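Local atomic coordinates of ebony (Drosophila melanogaster, PDB entry 6DYM), a protein that probably joins beta-alanine, carried on its phosphopantetheine arm, to amines such as dopamine, the C-terminal domain described here serving as an atypical condensation domain of this nonribosomal peptide synthetase. Residues T75-D80 with H121-G126. Sequence-based numbering, arbitrary orientation.
Sequences TALNFD and HSFMMG
L77 in strand 71-80 is met by two successive residues of strand 119-127, F123 and M124. L77 O receives both backbone amides, M124 N at 3.3 Å and F123 N at 3.1 Å, while L77 N returns a bond to M124 O. Regular pairing continues on either side of the irregularity: F79 exchanges two backbone bonds with H121, and T75 two with G126. The register therefore slips by one between L77 and N78, where N78 pairs with S122.

The inserted side chain joins the face that carries L77 and F79. With F123 CG held between its own backbone N and carbonyl carbon (chi1 84°), the ring swings back over the neighbouring strand. Its CD2 lies 3.0 Å from L77 O, and its CE2 wedges between L77 CB and F79 CD2, 3.4 Å from each. The F79 and F123 planes are nearly parallel, at 22°, but offset enough that little of either ring lies over the other. Next along, M124 CB packs 4.0 Å from L77 CD1. L55 of helix 41-58 touches L77, F79 and F123, whereas M124 reaches I21 and F25 of helix 14-25.

On the opposite face A76 CB meets M125 CE, backed by V147 of helix 133-153. N78 OD1 rests 3.2 Å from S122 CA, its amide nitrogen ND2 being bonded to L60 O.

A classic beta bulge in the fourth strand of a seven-stranded mixed sheet ordered 1-2-3-4-5-7-6 is as in GNAT acyltransferases, whose bulged strand helps bind the acyl donor's pantetheine arm; here the same splay may receive the phosphopantetheine arm carrying beta-alanine.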
ATOM      1  N   THR A  75      10.096   1.593   0.877  1.00 20.64           N
ATOM      2  CA  THR A  75       9.552   0.988   2.083  1.00 23.78           C
ATOM      3  C   THR A  75       8.275   0.226   1.752  1.00 23.90           C
ATOM      4  O   THR A  75       7.513   0.609   0.859  1.00 22.38           O
ATOM      5  CB  THR A  75       9.290   2.036   3.180  1.00 25.22           C
ATOM      6  OG1 THR A  75       8.991   1.365   4.410  1.00 26.48           O
ATOM      7  CG2 THR A  75       8.121   2.955   2.813  1.00 25.01           C
ATOM      8  N   ALA A  76       8.064  -0.865   2.483  1.00 22.02           N
ATOM      9  CA  ALA A  76       6.876  -1.703   2.349  1.00 26.13           C
ATOM     10  C   ALA A  76       6.254  -1.852   3.730  1.00 26.92           C
ATOM     11  O   ALA A  76       6.862  -2.451   4.624  1.00 25.84           O
ATOM     12  CB  ALA A  76       7.223  -3.066   1.755  1.00 19.24           C
ATOM     13  N   LEU A  77       5.055  -1.307   3.905  1.00 22.15           N
ATOM     14  CA  LEU A  77       4.343  -1.346   5.178  1.00 24.51           C
ATOM     15  C   LEU A  77       3.245  -2.401   5.099  1.00 27.13           C
ATOM     16  O   LEU A  77       2.396  -2.350   4.204  1.00 24.62           O
ATOM     17  CB  LEU A  77       3.755   0.027   5.510  1.00 22.38           C
ATOM     18  CG  LEU A  77       4.733   1.198   5.374  1.00 29.92           C
ATOM     19  CD1 LEU A  77       4.101   2.491   5.865  1.00 29.19           C
ATOM     20  CD2 LEU A  77       6.024   0.907   6.132  1.00 22.12           C
ATOM     21  N   ASN A  78       3.273  -3.357   6.027  1.00 21.68           N
ATOM     22  CA  ASN A  78       2.380  -4.502   6.004  1.00 18.87           C
ATOM     23  C   ASN A  78       1.761  -4.713   7.374  1.00 24.21           C
ATOM     24  O   ASN A  78       2.379  -4.427   8.403  1.00 21.82           O
ATOM     25  CB  ASN A  78       3.117  -5.773   5.591  1.00 21.74           C
ATOM     26  CG  ASN A  78       3.872  -5.598   4.305  1.00 25.24           C
ATOM     27  OD1 ASN A  78       3.286  -5.245   3.288  1.00 27.08           O
ATOM     28  ND2 ASN A  78       5.184  -5.825   4.340  1.00 23.01           N
ATOM     29  N   PHE A  79       0.536  -5.239   7.364  1.00 24.94           N
ATOM     30  CA  PHE A  79      -0.170  -5.669   8.560  1.00 26.19           C
ATOM     31  C   PHE A  79      -0.817  -7.021   8.295  1.00 23.64           C
ATOM     32  O   PHE A  79      -1.094  -7.388   7.150  1.00 24.07           O
ATOM     33  CB  PHE A  79      -1.275  -4.691   8.972  1.00 22.71           C
ATOM     34  CG  PHE A  79      -0.802  -3.521   9.775  1.00 29.29           C
ATOM     35  CD1 PHE A  79      -0.226  -3.705  11.021  1.00 29.19           C
ATOM     36  CD2 PHE A  79      -0.976  -2.232   9.305  1.00 27.17           C
ATOM     37  CE1 PHE A  79       0.191  -2.626  11.765  1.00 29.99           C
ATOM     38  CE2 PHE A  79      -0.561  -1.147  10.046  1.00 28.78           C
ATOM     39  CZ  PHE A  79       0.020  -1.345  11.277  1.00 31.35           C
ATOM     40  N   ASP A  80      -1.049  -7.762   9.369  1.00 24.18           N
ATOM     41  CA  ASP A  80      -2.031  -8.832   9.328  1.00 24.61           C
ATOM     42  C   ASP A  80      -3.392  -8.218   9.026  1.00 23.05           C
ATOM     43  O   ASP A  80      -3.872  -7.364   9.777  1.00 22.82           O
ATOM     44  CB  ASP A  80      -2.044  -9.574  10.665  1.00 27.37           C
ATOM     45  CG  ASP A  80      -2.956 -10.798  10.663  1.00 28.75           C
ATOM     46  OD1 ASP A  80      -3.942 -10.838   9.897  1.00 25.82           O
ATOM     47  OD2 ASP A  80      -2.684 -11.730  11.445  1.00 25.68           O
ATOM     48  N   HIS A 121      -1.464  -8.219   4.638  1.00 20.67           N
ATOM     49  CA  HIS A 121      -2.009  -7.077   3.913  1.00 18.14           C
ATOM     50  C   HIS A 121      -0.864  -6.137   3.563  1.00 22.03           C
ATOM     51  O   HIS A 121      -0.280  -5.505   4.447  1.00 23.88           O
ATOM     52  CB  HIS A 121      -3.072  -6.356   4.739  1.00 21.07           C
ATOM     53  CG  HIS A 121      -3.742  -5.233   4.007  1.00 33.34           C
ATOM     54  ND1 HIS A 121      -4.358  -4.183   4.655  1.00 30.07           N
ATOM     55  CD2 HIS A 121      -3.886  -4.994   2.682  1.00 30.36           C
ATOM     56  CE1 HIS A 121      -4.858  -3.348   3.760  1.00 36.81           C
ATOM     57  NE2 HIS A 121      -4.586  -3.817   2.555  1.00 36.64           N
ATOM     58  N   SER A 122      -0.533  -6.063   2.276  1.00 22.87           N
ATOM     59  CA  SER A 122       0.419  -5.072   1.776  1.00 25.67           C
ATOM     60  C   SER A 122      -0.349  -3.773   1.599  1.00 29.63           C
ATOM     61  O   SER A 122      -1.071  -3.595   0.616  1.00 34.81           O
ATOM     62  CB  SER A 122       1.048  -5.531   0.466  1.00 29.60           C
ATOM     63  OG  SER A 122       1.946  -4.548  -0.030  1.00 37.78           O
ATOM     64  N   PHE A 123      -0.224  -2.861   2.558  1.00 29.96           N
ATOM     65  CA  PHE A 123      -1.115  -1.713   2.542  1.00 41.33           C
ATOM     66  C   PHE A 123      -0.450  -0.422   2.082  1.00 37.20           C
ATOM     67  O   PHE A 123      -1.155   0.458   1.582  1.00 31.31           O
ATOM     68  CB  PHE A 123      -1.787  -1.542   3.916  1.00 42.74           C
ATOM     69  CG  PHE A 123      -0.974  -0.794   4.931  1.00 36.12           C
ATOM     70  CD1 PHE A 123      -1.167   0.564   5.129  1.00 39.06           C
ATOM     71  CD2 PHE A 123      -0.071  -1.458   5.735  1.00 37.92           C
ATOM     72  CE1 PHE A 123      -0.437   1.258   6.076  1.00 38.21           C
ATOM     73  CE2 PHE A 123       0.661  -0.771   6.692  1.00 41.98           C
ATOM     74  CZ  PHE A 123       0.478   0.591   6.858  1.00 38.56           C
ATOM     75  N   MET A 124       0.873  -0.298   2.187  1.00 31.34           N
ATOM     76  CA  MET A 124       1.583   0.818   1.574  1.00 31.94           C
ATOM     77  C   MET A 124       2.917   0.343   1.020  1.00 32.21           C
ATOM     78  O   MET A 124       3.606  -0.475   1.638  1.00 32.56           O
ATOM     79  CB  MET A 124       1.822   1.978   2.557  1.00 34.15           C
ATOM     80  CG  MET A 124       0.553   2.640   3.068  1.00 49.92           C
ATOM     81  SD  MET A 124       0.802   4.281   3.777  1.00 61.70           S
ATOM     82  CE  MET A 124      -0.854   4.659   4.346  1.00 46.99           C
ATOM     83  N   MET A 125       3.258   0.856  -0.159  1.00 30.80           N
ATOM     84  CA  MET A 125       4.563   0.662  -0.778  1.00 28.74           C
ATOM     85  C   MET A 125       4.965   1.985  -1.409  1.00 40.12           C
ATOM     86  O   MET A 125       4.145   2.623  -2.076  1.00 43.26           O
ATOM     87  CB  MET A 125       4.523  -0.445  -1.836  1.00 36.66           C
ATOM     88  CG  MET A 125       5.782  -1.286  -1.921  1.00 41.77           C
ATOM     89  SD  MET A 125       5.612  -2.697  -3.042  1.00 46.46           S
ATOM     90  CE  MET A 125       5.541  -4.075  -1.901  1.00 32.03           C
ATOM     91  N   GLY A 126       6.201   2.406  -1.191  1.00 26.96           N
ATOM     92  CA  GLY A 126       6.666   3.672  -1.732  1.00 25.94           C
ATOM     93  C   GLY A 126       8.153   3.639  -1.996  1.00 29.74           C
ATOM     94  O   GLY A 126       8.894   2.861  -1.387  1.00 25.39           O
TER